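Local coordinates for protein GLB-12 (Caenorhabditis elegans, PDB 4BJA), which is a globin that binds heme through two axial histidines and probably serves in redox signalling, at residues A[154-159]-A[190-195]. The protein carries 1 engineered substitution. Residues are numbered along the deposited sequence; the frame is centred on the assembly and turned at random.
Sequences ERLIPF and DVWKKF
The indole of W192 meets L156 at its six-membered ring, where L156 CD1 approaches W192 CZ3 obliquely at 4.1 Å. On its own helix the same indole touches another ring: W192 CE3 lies in the plane of the F195 phenyl, at that ring's edge. The pyrrole end is anchored elsewhere, W192 NE1 being hydrogen-bonded to T43 OG1 on helix 34-46, which probably limits rotation of the indole. The stem of the tryptophan also takes part, since I157 CD1 packs against W192 CB at 3.7 Å, the two side chains running past each other in opposite directions. I157 earns this reach by extension: CG1 is anti to the carbonyl carbon (chi1 -67°) and CD1 continues the chain outward (chi2 180°).

Such pairing of helix 144-160 with helix 185-214 is the G-H packing of the globin fold, an antiparallel pair whose local axes here cross at 144° and approach to 10.5 Å. The CA atoms of I157 and W192 mark the register, 7.1 Å apart. Next along the chain, P158 puts a kink in helix 144-160, its N lacking a bond to the preceding turn.

At the exposed margin, K193 crosses I157 at about a right angle, its CG 3.8 Å from I157 CD1, and then continues as an extended chain. Its NZ lies 5.8 Å from E154 OE2, too far for a salt bridge, so any attraction between these opposite charges is probably modest. Elsewhere in the fold, L156 rests on I53 and I57 of helix 50-65, and W192 on M100 of helix 87-108.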
loop_
_atom_site.group_PDB
_atom_site.type_symbol
_atom_site.label_atom_id
_atom_site.label_comp_id
_atom_site.label_asym_id
_atom_site.label_seq_id
_atom_site.Cartn_x
_atom_site.Cartn_y
_atom_site.Cartn_z
ATOM N N GLU A 154 16.373 0.463 12.061
ATOM C CA GLU A 154 17.772 0.776 12.375
ATOM C C GLU A 154 18.469 -0.284 13.244
ATOM O O GLU A 154 19.653 -0.526 13.102
ATOM C CB GLU A 154 17.802 2.146 13.123
ATOM C CG GLU A 154 17.348 3.316 12.271
ATOM C CD GLU A 154 17.990 3.328 10.825
ATOM O OE1 GLU A 154 19.240 3.407 10.668
ATOM O OE2 GLU A 154 17.230 3.260 9.835
ATOM N N ARG A 155 17.716 -0.898 14.166
ATOM C CA ARG A 155 18.268 -1.777 15.202
ATOM C C ARG A 155 18.053 -3.275 14.954
ATOM O O ARG A 155 18.935 -4.083 15.223
ATOM C CB ARG A 155 17.662 -1.405 16.562
ATOM C CG ARG A 155 17.937 0.031 17.021
ATOM C CD ARG A 155 19.279 0.131 17.739
ATOM N NE ARG A 155 19.186 -0.328 19.126
ATOM C CZ ARG A 155 19.986 -1.236 19.685
ATOM N NH1 ARG A 155 20.965 -1.795 18.987
ATOM N NH2 ARG A 155 19.809 -1.575 20.953
ATOM N N LEU A 156 16.877 -3.660 14.448
ATOM C CA LEU A 156 16.630 -5.095 14.230
ATOM C C LEU A 156 17.375 -5.626 13.022
ATOM O O LEU A 156 17.910 -6.751 13.079
ATOM C CB LEU A 156 15.133 -5.286 14.021
ATOM C CG LEU A 156 14.500 -6.654 14.303
ATOM C CD1 LEU A 156 13.344 -7.071 13.408
ATOM C CD2 LEU A 156 15.259 -7.794 15.034
ATOM N N ILE A 157 17.459 -4.828 11.952
ATOM C CA ILE A 157 18.040 -5.339 10.700
ATOM C C ILE A 157 19.508 -5.799 10.851
ATOM O O ILE A 157 19.886 -6.851 10.339
ATOM C CB ILE A 157 17.837 -4.360 9.513
ATOM C CG1 ILE A 157 16.337 -4.303 9.216
ATOM C CG2 ILE A 157 18.706 -4.816 8.271
ATOM C CD1 ILE A 157 15.951 -3.379 8.074
ATOM N N PRO A 158 20.348 -5.050 11.585
ATOM C CA PRO A 158 21.699 -5.589 11.794
ATOM C C PRO A 158 21.775 -6.914 12.542
ATOM O O PRO A 158 22.725 -7.674 12.284
ATOM C CB PRO A 158 22.389 -4.469 12.608
ATOM C CG PRO A 158 21.724 -3.229 12.144
ATOM C CD PRO A 158 20.270 -3.621 11.946
ATOM N N PHE A 159 20.823 -7.227 13.446
ATOM C CA PHE A 159 20.755 -8.580 14.020
ATOM C C PHE A 159 20.365 -9.596 12.931
ATOM O O PHE A 159 20.940 -10.699 12.863
ATOM C CB PHE A 159 19.736 -8.662 15.170
ATOM C CG PHE A 159 20.156 -7.926 16.407
ATOM C CD1 PHE A 159 21.177 -8.445 17.212
ATOM C CD2 PHE A 159 19.536 -6.760 16.787
ATOM C CE1 PHE A 159 21.589 -7.769 18.376
ATOM C CE2 PHE A 159 19.951 -6.068 17.957
ATOM C CZ PHE A 159 20.972 -6.586 18.734
ATOM N N ASP A 190 17.085 -4.949 2.239
ATOM C CA ASP A 190 16.073 -4.405 1.354
ATOM C C ASP A 190 14.706 -5.075 1.624
ATOM O O ASP A 190 13.687 -4.390 1.679
ATOM C CB ASP A 190 16.501 -4.540 -0.126
ATOM C CG ASP A 190 17.820 -3.794 -0.459
ATOM O OD1 ASP A 190 18.402 -3.069 0.373
ATOM O OD2 ASP A 190 18.312 -3.973 -1.599
ATOM N N VAL A 191 14.693 -6.392 1.828
ATOM C CA VAL A 191 13.441 -7.093 2.070
ATOM C C VAL A 191 12.798 -6.650 3.384
ATOM O O VAL A 191 11.577 -6.402 3.434
ATOM C CB VAL A 191 13.612 -8.635 2.024
ATOM C CG1 VAL A 191 12.356 -9.296 2.467
ATOM C CG2 VAL A 191 13.961 -9.082 0.596
ATOM N N TRP A 192 13.608 -6.546 4.446
ATOM C CA TRP A 192 13.063 -6.151 5.727
ATOM C C TRP A 192 12.587 -4.711 5.667
ATOM O O TRP A 192 11.581 -4.350 6.284
ATOM C CB TRP A 192 14.097 -6.404 6.877
ATOM C CG TRP A 192 13.938 -7.780 7.399
ATOM C CD1 TRP A 192 14.605 -8.901 6.984
ATOM C CD2 TRP A 192 13.001 -8.212 8.385
ATOM N NE1 TRP A 192 14.153 -10.004 7.670
ATOM C CE2 TRP A 192 13.173 -9.606 8.548
ATOM C CE3 TRP A 192 12.056 -7.549 9.177
ATOM C CZ2 TRP A 192 12.412 -10.350 9.467
ATOM C CZ3 TRP A 192 11.313 -8.286 10.092
ATOM C CH2 TRP A 192 11.483 -9.677 10.216
ATOM N N LYS A 193 13.298 -3.856 4.936
ATOM C CA LYS A 193 12.785 -2.479 4.771
ATOM C C LYS A 193 11.440 -2.453 4.038
ATOM O O LYS A 193 10.551 -1.729 4.448
ATOM C CB LYS A 193 13.798 -1.545 4.118
ATOM C CG LYS A 193 14.956 -1.222 5.082
ATOM C CD LYS A 193 15.956 -0.268 4.427
ATOM C CE LYS A 193 17.117 0.053 5.363
ATOM N NZ LYS A 193 18.234 0.820 4.632
ATOM N N LYS A 194 11.308 -3.228 2.945
ATOM C CA LYS A 194 10.006 -3.247 2.242
ATOM C C LYS A 194 8.898 -3.755 3.141
ATOM O O LYS A 194 7.813 -3.171 3.185
ATOM C CB LYS A 194 10.074 -4.086 0.979
ATOM C CG LYS A 194 10.921 -3.400 -0.085
ATOM C CD LYS A 194 10.837 -4.194 -1.424
ATOM C CE LYS A 194 11.173 -5.688 -1.293
ATOM N NZ LYS A 194 10.947 -6.463 -2.600
ATOM N N PHE A 195 9.197 -4.829 3.882
ATOM C CA PHE A 195 8.252 -5.417 4.768
ATOM C C PHE A 195 7.831 -4.423 5.860
ATOM O O PHE A 195 6.631 -4.163 6.087
ATOM C CB PHE A 195 8.853 -6.723 5.380
ATOM C CG PHE A 195 8.062 -7.284 6.531
ATOM C CD1 PHE A 195 6.703 -7.612 6.384
ATOM C CD2 PHE A 195 8.670 -7.472 7.784
ATOM C CE1 PHE A 195 5.940 -8.116 7.450
ATOM C CE2 PHE A 195 7.904 -7.963 8.862
ATOM C CZ PHE A 195 6.540 -8.302 8.693
#